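TqaA (Penicillium aethiopicum, PDB 5EJD) is a nonribosomal peptide synthetase whose C-terminal condensation domain, the piece described here, probably acts on peptide substrates delivered by a phosphopantetheine arm. Local coordinates at residues Asp73-Thr78 with Ala186-Thr191; Leu89-Val94 with Gln102-Asn107; Thr259-Val264 with Leu453-Ser458; Gly303-Met308 with Arg350-Glu355. One frame throughout, in Å; residues are numbered along the deposited sequence.

Contact 1: Asp73-Thr78 with Ala186-Thr191; sequences DRLRET and AIYNQT
T78 and Y188 bring their CA atoms to 5.6 Å, where the helix of 73-78 passes the closing turn of the helix that enters 186-191. That turn finishes in a Schellman motif, Q190 taking positive phi, and its carbonyls are the target of one arginine. With CG anti to the backbone N (chi1 -174°) and bends further along the chain, R74 carries its guanidinium to the helix end. R74 NH2 gives a nearly straight bond (168°) to I187 O at 2.7 Å, from the face of that carbonyl opposite Q190 N, and R74 NE reaches Y188 O at 3.2 Å. Q190 OE1 lies over the centre of one guanidinium face and T78 OG1 over the opposite face, toward the rim, while E77 OE1 forms a salt bridge to R74 NH1 at 2.7 Å. A methionine in place of R74 would probably leave both carbonyls without these donors and E77 without its mate. Apolar contact is added by L75 CD2 against Y188 CD1 (4.0 Å) and by T78 CG2 against I187 CG2 (3.8 Å). Helices 72-85 and 177-188 thus meet beside F184, which L75 and T78 also touch, while Y188 OH bonds to N71 N and R76 reaches E114 of strand 113-116.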
# COMPACT_ATOMS: atom_id res chain seq x y z
N ASP A 73 14.57 -16.25 -24.00
CA ASP A 73 15.49 -16.77 -22.98
C ASP A 73 15.77 -15.72 -21.92
O ASP A 73 15.87 -16.03 -20.75
CB ASP A 73 16.83 -17.22 -23.60
CG ASP A 73 16.76 -18.60 -24.24
OD1 ASP A 73 15.86 -19.39 -23.86
OD2 ASP A 73 17.61 -18.91 -25.10
N ARG A 74 15.92 -14.48 -22.36
CA ARG A 74 16.22 -13.41 -21.48
C ARG A 74 15.00 -13.04 -20.61
O ARG A 74 15.17 -12.67 -19.46
CB ARG A 74 16.67 -12.21 -22.31
CG ARG A 74 17.15 -11.07 -21.46
CD ARG A 74 18.69 -10.92 -21.31
NE ARG A 74 18.77 -10.42 -19.96
CZ ARG A 74 19.00 -11.12 -18.85
NH1 ARG A 74 19.35 -12.40 -18.87
NH2 ARG A 74 18.93 -10.47 -17.69
N LEU A 75 13.79 -13.18 -21.14
CA LEU A 75 12.60 -13.05 -20.32
C LEU A 75 12.58 -14.09 -19.22
O LEU A 75 12.30 -13.75 -18.07
CB LEU A 75 11.32 -13.22 -21.12
CG LEU A 75 10.77 -12.01 -21.82
CD1 LEU A 75 9.50 -12.36 -22.54
CD2 LEU A 75 10.49 -10.87 -20.86
N ARG A 76 12.85 -15.34 -19.57
CA ARG A 76 12.86 -16.41 -18.58
C ARG A 76 13.88 -16.15 -17.49
O ARG A 76 13.59 -16.32 -16.33
CB ARG A 76 13.14 -17.78 -19.24
CG ARG A 76 12.04 -18.32 -20.14
CD ARG A 76 12.41 -19.64 -20.81
NE ARG A 76 11.53 -19.83 -21.96
CZ ARG A 76 11.87 -19.71 -23.24
NH1 ARG A 76 13.11 -19.43 -23.60
NH2 ARG A 76 10.95 -19.90 -24.19
N GLU A 77 15.08 -15.76 -17.87
CA GLU A 77 16.13 -15.55 -16.91
C GLU A 77 15.80 -14.36 -16.03
O GLU A 77 16.20 -14.33 -14.87
CB GLU A 77 17.49 -15.31 -17.60
CG GLU A 77 18.10 -16.51 -18.32
CD GLU A 77 19.15 -16.13 -19.37
OE1 GLU A 77 19.74 -15.02 -19.31
OE2 GLU A 77 19.44 -16.96 -20.27
N THR A 78 15.11 -13.38 -16.58
CA THR A 78 14.76 -12.20 -15.81
C THR A 78 13.80 -12.57 -14.67
O THR A 78 13.97 -12.11 -13.54
CB THR A 78 14.17 -11.13 -16.73
OG1 THR A 78 15.20 -10.71 -17.64
CG2 THR A 78 13.69 -9.90 -15.92
N ALA A 186 15.02 -3.37 -15.86
CA ALA A 186 16.44 -3.17 -15.73
C ALA A 186 17.19 -4.48 -15.86
O ALA A 186 18.23 -4.54 -16.48
CB ALA A 186 16.75 -2.52 -14.40
N ILE A 187 16.67 -5.54 -15.28
CA ILE A 187 17.35 -6.84 -15.37
C ILE A 187 17.29 -7.38 -16.80
O ILE A 187 18.27 -7.87 -17.29
CB ILE A 187 16.74 -7.86 -14.40
CG1 ILE A 187 17.06 -7.47 -12.96
CG2 ILE A 187 17.25 -9.27 -14.69
CD1 ILE A 187 16.14 -8.15 -11.96
N TYR A 188 16.15 -7.24 -17.46
CA TYR A 188 16.02 -7.63 -18.86
C TYR A 188 16.98 -6.84 -19.72
O TYR A 188 17.72 -7.41 -20.54
CB TYR A 188 14.60 -7.41 -19.39
CG TYR A 188 14.42 -7.83 -20.82
CD1 TYR A 188 14.07 -9.13 -21.14
CD2 TYR A 188 14.60 -6.93 -21.86
CE1 TYR A 188 13.91 -9.53 -22.46
CE2 TYR A 188 14.43 -7.32 -23.18
CZ TYR A 188 14.12 -8.63 -23.47
OH TYR A 188 14.01 -9.01 -24.79
N ASN A 189 16.99 -5.52 -19.54
CA ASN A 189 17.84 -4.64 -20.30
C ASN A 189 19.31 -4.75 -19.93
O ASN A 189 20.12 -4.08 -20.54
CB ASN A 189 17.38 -3.21 -20.11
CG ASN A 189 16.08 -2.96 -20.77
OD1 ASN A 189 15.67 -3.74 -21.60
ND2 ASN A 189 15.39 -1.92 -20.37
N GLN A 190 19.66 -5.50 -18.87
CA GLN A 190 21.01 -5.51 -18.34
C GLN A 190 21.54 -4.12 -17.94
O GLN A 190 22.70 -3.79 -18.18
CB GLN A 190 21.96 -6.24 -19.30
CG GLN A 190 21.52 -7.70 -19.40
CD GLN A 190 22.25 -8.71 -20.24
OE1 GLN A 190 22.71 -9.73 -19.70
NE2 GLN A 190 22.22 -8.54 -21.53
N THR A 191 20.69 -3.35 -17.26
CA THR A 191 20.99 -2.07 -16.57
C THR A 191 21.30 -2.35 -15.10
O THR A 191 20.69 -3.24 -14.53
CB THR A 191 19.73 -1.20 -16.66
OG1 THR A 191 19.67 -0.66 -17.97
CG2 THR A 191 19.67 -0.05 -15.61

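Contact 2: Leu89-Val94 with Gln102-Asn107; sequences LRTSFV and QLVLAN
T91 lays its CG2 against CB of Q102, 3.4 Å away, and over one face of the F93 ring, toward its rim, so the methyl sits where three side chains on one face of the sheet converge. The ring of F93 runs alongside the Q102 side chain, both pointing the same way. A water donates to T91 OG1 and to Q102 OE1, at 2.8 and 3.0 Å, bridging the two strands; T91 OG1 also bonds to S87 O, and Q102 NE2 to P44 O. In the backbone, S92 and L103 form an antiparallel hydrogen-bonded pair, S92 N to L103 O at 2.9 Å and L103 N to S92 O at 2.8 Å. R90 starts from the crowded position (chi1 35°) and, extended to NE, passes along L105 O so that R90 NH1 bonds to it in the guanidinium plane at 2.9 Å; R90 NE and NH2 bond to V83 O and D84 O. A leucine in place of R90 would probably leave L105 O, V83 O and D84 O without these donors. The hairpin supplies two strands of a three-stranded antiparallel sheet, 99-106 in the middle between 91-96 and 38-44, with helix 47-54 against F93 and helix 199-208 against Q102.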
# COMPACT_ATOMS: atom_id res chain seq x y z
N LEU A 89 9.11 -12.43 -2.86
CA LEU A 89 8.67 -13.16 -4.01
C LEU A 89 8.95 -14.66 -3.91
O LEU A 89 8.37 -15.42 -4.66
CB LEU A 89 9.28 -12.64 -5.29
CG LEU A 89 8.97 -11.19 -5.61
CD1 LEU A 89 9.66 -10.82 -6.91
CD2 LEU A 89 7.48 -10.92 -5.73
N ARG A 90 9.78 -15.08 -2.97
CA ARG A 90 10.03 -16.49 -2.76
C ARG A 90 9.62 -16.90 -1.35
O ARG A 90 10.24 -17.73 -0.72
CB ARG A 90 11.48 -16.85 -3.02
CG ARG A 90 12.52 -15.82 -2.66
CD ARG A 90 13.85 -16.19 -3.26
NE ARG A 90 14.75 -15.06 -3.09
CZ ARG A 90 15.40 -14.78 -1.97
NH1 ARG A 90 15.32 -15.56 -0.90
NH2 ARG A 90 16.16 -13.73 -1.92
N THR A 91 8.50 -16.35 -0.92
CA THR A 91 7.92 -16.61 0.35
C THR A 91 6.67 -17.44 0.14
O THR A 91 5.86 -17.20 -0.76
CB THR A 91 7.62 -15.28 1.04
OG1 THR A 91 8.87 -14.62 1.29
CG2 THR A 91 6.87 -15.46 2.31
N SER A 92 6.50 -18.40 1.04
CA SER A 92 5.36 -19.29 1.08
C SER A 92 4.62 -19.02 2.39
O SER A 92 5.25 -18.66 3.38
CB SER A 92 5.92 -20.73 1.06
OG SER A 92 5.02 -21.68 1.61
N PHE A 93 3.30 -19.17 2.41
CA PHE A 93 2.51 -18.86 3.60
C PHE A 93 1.79 -20.09 4.10
O PHE A 93 1.22 -20.83 3.33
CB PHE A 93 1.45 -17.81 3.30
CG PHE A 93 2.01 -16.49 2.92
CD1 PHE A 93 2.41 -16.24 1.62
CD2 PHE A 93 2.15 -15.49 3.86
CE1 PHE A 93 2.93 -15.01 1.27
CE2 PHE A 93 2.71 -14.27 3.51
CZ PHE A 93 3.07 -14.02 2.20
N VAL A 94 1.70 -20.24 5.41
CA VAL A 94 1.10 -21.42 6.00
C VAL A 94 0.52 -21.08 7.35
O VAL A 94 0.85 -20.06 7.92
CB VAL A 94 2.19 -22.52 6.04
CG1 VAL A 94 2.56 -22.91 7.45
CG2 VAL A 94 1.81 -23.70 5.19
N GLN A 102 5.19 -16.96 7.48
CA GLN A 102 5.82 -16.94 6.18
C GLN A 102 7.14 -17.66 6.23
O GLN A 102 7.96 -17.39 7.09
CB GLN A 102 5.94 -15.53 5.53
CG GLN A 102 6.17 -14.47 6.50
CD GLN A 102 6.02 -13.02 6.02
OE1 GLN A 102 6.16 -12.65 4.84
NE2 GLN A 102 5.85 -12.16 7.00
N LEU A 103 7.34 -18.52 5.24
CA LEU A 103 8.60 -19.22 5.03
C LEU A 103 9.31 -18.55 3.87
O LEU A 103 8.78 -18.49 2.78
CB LEU A 103 8.35 -20.66 4.64
CG LEU A 103 7.89 -21.53 5.79
CD1 LEU A 103 6.44 -21.32 6.10
CD2 LEU A 103 8.08 -22.97 5.39
N VAL A 104 10.51 -18.07 4.11
CA VAL A 104 11.30 -17.45 3.07
C VAL A 104 12.24 -18.49 2.54
O VAL A 104 13.12 -18.97 3.28
CB VAL A 104 12.10 -16.27 3.63
CG1 VAL A 104 12.80 -15.54 2.53
CG2 VAL A 104 11.18 -15.33 4.35
N LEU A 105 12.07 -18.84 1.27
CA LEU A 105 12.90 -19.83 0.63
C LEU A 105 14.10 -19.21 -0.06
O LEU A 105 14.05 -18.10 -0.53
CB LEU A 105 12.09 -20.66 -0.37
CG LEU A 105 10.80 -21.27 0.19
CD1 LEU A 105 10.12 -22.15 -0.84
CD2 LEU A 105 11.01 -22.07 1.46
N ALA A 106 15.18 -19.99 -0.17
CA ALA A 106 16.33 -19.66 -1.06
C ALA A 106 16.64 -20.88 -1.95
O ALA A 106 15.96 -21.92 -1.84
CB ALA A 106 17.52 -19.27 -0.23
N ASN A 107 17.65 -20.75 -2.80
CA ASN A 107 17.95 -21.76 -3.82
C ASN A 107 16.69 -22.19 -4.56
O ASN A 107 16.43 -23.39 -4.79
CB ASN A 107 18.62 -22.98 -3.18
CG ASN A 107 19.95 -22.60 -2.49
OD1 ASN A 107 20.11 -22.81 -1.28
ND2 ASN A 107 20.87 -21.99 -3.24
O HOH W 1 8.72 -12.65 3.31

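Contact 3: Thr259-Val264 with Leu453-Ser458; sequences TFKGIV and LANNIS
K261 and A454 meet through their CB atoms, 4.1 Å apart, where a strand and a helix run in nearly the same direction, their axes 24° apart and 8.2 Å distant at closest approach. The contact is chiefly van der Waals. I263 turns its CG2 branch, anti to the carbonyl carbon, onto S458 CB at 3.7 Å, while its CD1 lies near the backbone O of the same serine. At the other end T259 CG2 comes only loosely to A454 CB.

A second group of contacts sets carbon against oxygen. The lysine CG is anti to its backbone N (K261 chi1 175°) and passes S458 OG at 3.3 Å; a bend at chi2 of K261 (98°) then sends CD and CE across the side chain of N455 at about a right angle, with K261 CE 3.1 Å from N455 OD1. It is thus the aliphatic stem of K261, rather than its ammonium group, that the helix receives.

Between the two segments themselves the contacts are not hydrogen bonds; a little further along, T259 OG1 bonds to Q447 NE2 at the start of the same helix 447-466. Within the helix, A454 O takes both S458 donors, OG and N, from opposite faces of its plane. The strand pairs its backbone with strand 434-441.

Strand 256-263 borders the six-stranded sheet, and the small side chains of A454 and S458 face it, consistent with the close approach of the axes. Carbon-on-carbon contact and the lysine's aliphatic stem carry this helix-on-sheet packing, with the serine hydroxyl turned back onto its own helix.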
# COMPACT_ATOMS: atom_id res chain seq x y z
N THR A 259 -18.87 -0.01 -6.98
CA THR A 259 -19.65 1.10 -7.47
C THR A 259 -18.75 2.34 -7.64
O THR A 259 -18.01 2.66 -6.74
CB THR A 259 -20.75 1.40 -6.45
OG1 THR A 259 -21.51 0.22 -6.20
CG2 THR A 259 -21.66 2.50 -6.95
N PHE A 260 -18.84 3.02 -8.77
CA PHE A 260 -17.94 4.12 -9.13
C PHE A 260 -18.67 5.44 -9.29
O PHE A 260 -19.84 5.46 -9.69
CB PHE A 260 -17.23 3.83 -10.46
CG PHE A 260 -16.53 2.49 -10.48
CD1 PHE A 260 -15.26 2.36 -9.96
CD2 PHE A 260 -17.15 1.36 -11.03
CE1 PHE A 260 -14.61 1.14 -9.98
CE2 PHE A 260 -16.50 0.12 -11.04
CZ PHE A 260 -15.23 0.01 -10.51
N LYS A 261 -18.00 6.53 -8.97
CA LYS A 261 -18.52 7.85 -9.22
C LYS A 261 -17.39 8.88 -9.42
O LYS A 261 -16.63 9.15 -8.51
CB LYS A 261 -19.42 8.29 -8.09
CG LYS A 261 -19.89 9.73 -8.24
CD LYS A 261 -21.27 9.86 -8.85
CE LYS A 261 -21.73 11.33 -8.94
NZ LYS A 261 -21.60 11.84 -10.32
N GLY A 262 -17.32 9.47 -10.61
CA GLY A 262 -16.35 10.50 -10.92
C GLY A 262 -16.83 11.91 -10.64
O GLY A 262 -18.00 12.22 -10.80
N ILE A 263 -15.91 12.77 -10.21
CA ILE A 263 -16.16 14.21 -10.10
C ILE A 263 -14.97 14.96 -10.65
O ILE A 263 -13.91 14.37 -10.91
CB ILE A 263 -16.41 14.66 -8.65
CG1 ILE A 263 -15.21 14.32 -7.76
CG2 ILE A 263 -17.67 13.98 -8.10
CD1 ILE A 263 -15.32 14.81 -6.32
N VAL A 264 -15.14 16.26 -10.86
CA VAL A 264 -14.07 17.12 -11.34
C VAL A 264 -13.00 17.18 -10.25
O VAL A 264 -13.34 17.23 -9.06
CB VAL A 264 -14.64 18.51 -11.67
CG1 VAL A 264 -13.53 19.56 -11.85
CG2 VAL A 264 -15.52 18.43 -12.92
N LEU A 453 -24.21 6.07 -1.29
CA LEU A 453 -22.99 6.37 -0.55
C LEU A 453 -21.93 7.09 -1.43
O LEU A 453 -21.35 8.08 -1.03
CB LEU A 453 -22.42 5.10 0.05
CG LEU A 453 -21.09 5.20 0.79
CD1 LEU A 453 -21.23 6.18 1.95
CD2 LEU A 453 -20.67 3.84 1.30
N ALA A 454 -21.69 6.55 -2.62
CA ALA A 454 -20.72 7.14 -3.54
C ALA A 454 -21.14 8.51 -3.91
O ALA A 454 -20.31 9.42 -3.95
CB ALA A 454 -20.57 6.27 -4.77
N ASN A 455 -22.44 8.72 -4.14
CA ASN A 455 -22.92 10.06 -4.49
C ASN A 455 -22.75 11.07 -3.36
O ASN A 455 -22.32 12.18 -3.60
CB ASN A 455 -24.38 10.01 -5.00
CG ASN A 455 -24.47 9.44 -6.41
OD1 ASN A 455 -24.05 10.06 -7.35
ND2 ASN A 455 -25.02 8.26 -6.54
N ASN A 456 -23.12 10.69 -2.15
CA ASN A 456 -23.01 11.60 -1.04
C ASN A 456 -21.57 12.01 -0.76
O ASN A 456 -21.31 13.19 -0.57
CB ASN A 456 -23.63 10.99 0.21
CG ASN A 456 -25.15 10.87 0.10
OD1 ASN A 456 -25.78 11.56 -0.68
ND2 ASN A 456 -25.72 9.93 0.85
N ILE A 457 -20.64 11.05 -0.74
CA ILE A 457 -19.23 11.36 -0.44
C ILE A 457 -18.73 12.29 -1.54
O ILE A 457 -18.13 13.30 -1.25
CB ILE A 457 -18.32 10.11 -0.39
CG1 ILE A 457 -18.78 9.07 0.64
CG2 ILE A 457 -16.92 10.50 -0.09
CD1 ILE A 457 -18.64 9.48 2.05
N SER A 458 -19.02 11.98 -2.80
CA SER A 458 -18.64 12.84 -3.91
C SER A 458 -19.15 14.26 -3.76
O SER A 458 -18.45 15.22 -4.06
CB SER A 458 -19.22 12.33 -5.22
OG SER A 458 -18.94 10.98 -5.37

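Contact 4: Gly303-Met308 with Arg350-Glu355; sequences GRNLPM and RALSHE
E355 and G303 make the tighter side of this contact between two loops. The glutamate CG lies between its backbone N and carbonyl carbon (chi1 66°), and the chain beyond is extended, which carries the carboxylate to the loop at G303. There E355 OE2 accepts from G303 N at 3.2 Å; the donor stands above the carboxylate plane and the bond is bent, 139° at the hydrogen. E355 OE2 also receives a bond from a water at 2.7 Å, and that water accepts from N305 N at 2.9 Å, so one carboxylate oxygen is tied to two backbone NH groups of the loop 303-308, directly and through the water.

N305 lies well within the contact but is held to the other loop by a weak bond: with CG anti to the backbone N (chi1 -176°), N305 ND2 reaches L352 O at 3.2 Å. The loose, solvent-facing edge is S353, exposed and with its CB directed away. The other end of the amide meets the second chain: N305 OD1 accepts from V59 N of that TqaA chain, which also packs on L352.

N302 and Y348, both phosphopantetheine-binding, are close in sequence to these loops, and the E355 side chain is about 6 Å from the bound phosphopantetheine. The chemistry therefore implies a division of labour: a buried carboxylate oxygen links two backbone NH groups near the phosphopantetheine pocket, while an asparagine meets the partner chain, consistent with a docking surface for a carrier domain.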
# COMPACT_ATOMS: atom_id res chain seq x y z
N GLY A 303 2.73 2.83 6.06
CA GLY A 303 3.58 2.05 6.98
C GLY A 303 5.08 2.21 6.82
O GLY A 303 5.87 1.43 7.39
N ARG A 304 5.50 3.23 6.08
CA ARG A 304 6.90 3.37 5.70
C ARG A 304 7.57 4.61 6.32
O ARG A 304 8.60 5.04 5.84
CB ARG A 304 7.04 3.26 4.15
CG ARG A 304 6.82 1.80 3.70
CD ARG A 304 6.36 1.55 2.26
NE ARG A 304 7.42 0.89 1.57
CZ ARG A 304 7.42 -0.31 1.02
NH1 ARG A 304 6.37 -1.08 0.94
NH2 ARG A 304 8.53 -0.69 0.50
N ASN A 305 6.97 5.17 7.38
CA ASN A 305 7.54 6.32 8.06
C ASN A 305 8.45 5.86 9.21
O ASN A 305 8.26 6.24 10.34
CB ASN A 305 6.46 7.30 8.57
CG ASN A 305 7.07 8.57 9.21
OD1 ASN A 305 8.08 9.15 8.73
ND2 ASN A 305 6.48 8.99 10.33
N LEU A 306 9.44 5.04 8.88
CA LEU A 306 10.32 4.47 9.88
C LEU A 306 11.75 4.70 9.44
O LEU A 306 12.05 4.73 8.23
CB LEU A 306 10.10 2.98 10.01
CG LEU A 306 8.81 2.53 10.66
CD1 LEU A 306 8.67 1.02 10.57
CD2 LEU A 306 8.76 2.97 12.10
N PRO A 307 12.63 4.88 10.41
CA PRO A 307 14.03 5.19 10.06
C PRO A 307 14.84 3.92 9.76
O PRO A 307 15.70 3.55 10.53
CB PRO A 307 14.54 5.91 11.32
CG PRO A 307 13.72 5.32 12.42
CD PRO A 307 12.35 5.15 11.82
N MET A 308 14.58 3.29 8.62
CA MET A 308 15.27 2.09 8.23
C MET A 308 15.77 2.26 6.81
O MET A 308 15.10 2.87 5.99
CB MET A 308 14.32 0.89 8.32
CG MET A 308 14.58 -0.20 7.31
SD MET A 308 13.46 -1.60 7.25
CE MET A 308 12.04 -0.84 7.98
N ARG A 350 -0.86 13.28 13.79
CA ARG A 350 -0.57 12.88 15.17
C ARG A 350 -0.14 11.40 15.27
O ARG A 350 0.65 11.04 16.12
CB ARG A 350 -1.79 13.03 16.06
CG ARG A 350 -2.10 14.44 16.51
CD ARG A 350 -3.46 14.49 17.24
NE ARG A 350 -3.36 13.92 18.59
CZ ARG A 350 -4.38 13.49 19.31
NH1 ARG A 350 -5.63 13.51 18.81
NH2 ARG A 350 -4.16 12.97 20.50
N ALA A 351 -0.65 10.57 14.38
CA ALA A 351 -0.42 9.15 14.42
C ALA A 351 0.80 8.68 13.61
O ALA A 351 1.15 7.50 13.67
CB ALA A 351 -1.67 8.42 13.96
N LEU A 352 1.50 9.59 12.93
CA LEU A 352 2.53 9.20 11.95
C LEU A 352 3.64 8.35 12.50
O LEU A 352 4.12 7.43 11.86
CB LEU A 352 3.14 10.42 11.27
CG LEU A 352 2.29 10.91 10.11
CD1 LEU A 352 2.68 12.31 9.68
CD2 LEU A 352 2.41 9.95 8.94
N SER A 353 3.99 8.61 13.73
CA SER A 353 5.06 7.88 14.38
C SER A 353 4.59 6.55 14.98
O SER A 353 5.38 5.75 15.45
CB SER A 353 5.60 8.79 15.48
OG SER A 353 6.93 9.04 15.29
N HIS A 354 3.29 6.29 14.93
CA HIS A 354 2.69 5.16 15.63
C HIS A 354 1.80 4.28 14.73
O HIS A 354 1.14 3.37 15.24
CB HIS A 354 1.84 5.73 16.78
CG HIS A 354 2.54 6.77 17.58
ND1 HIS A 354 3.67 6.49 18.32
CD2 HIS A 354 2.29 8.09 17.75
CE1 HIS A 354 4.09 7.59 18.92
NE2 HIS A 354 3.26 8.57 18.61
N GLU A 355 1.80 4.53 13.44
CA GLU A 355 0.82 3.95 12.51
C GLU A 355 1.25 2.57 12.05
O GLU A 355 0.53 1.93 11.31
CB GLU A 355 0.63 4.87 11.27
CG GLU A 355 1.88 4.98 10.40
CD GLU A 355 1.70 5.69 9.03
OE1 GLU A 355 0.78 6.56 8.90
OE2 GLU A 355 2.49 5.37 8.07
O HOH W 2 4.77 4.31 9.10

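Followed from the N terminus, the chain first enters helix 72-85, whose segment 73-78 waits more than a hundred residues for 186-191 to close contact 1. Within that long loop lies contact 2, a short hairpin closure whose second strand follows the first after a brief turn. Both belong to the N-terminal half. Contact 3 opens later, at edge strand 256-263, and closes only in the last helix, 447-466, tying the start of the C-terminal half to its end. Contact 4, joining two loops near the phosphopantetheine pocket, falls wholly inside that span. The pattern is two nested pairs in series, none crossing; the centres of contacts 1 and 3 are about 42 Å apart.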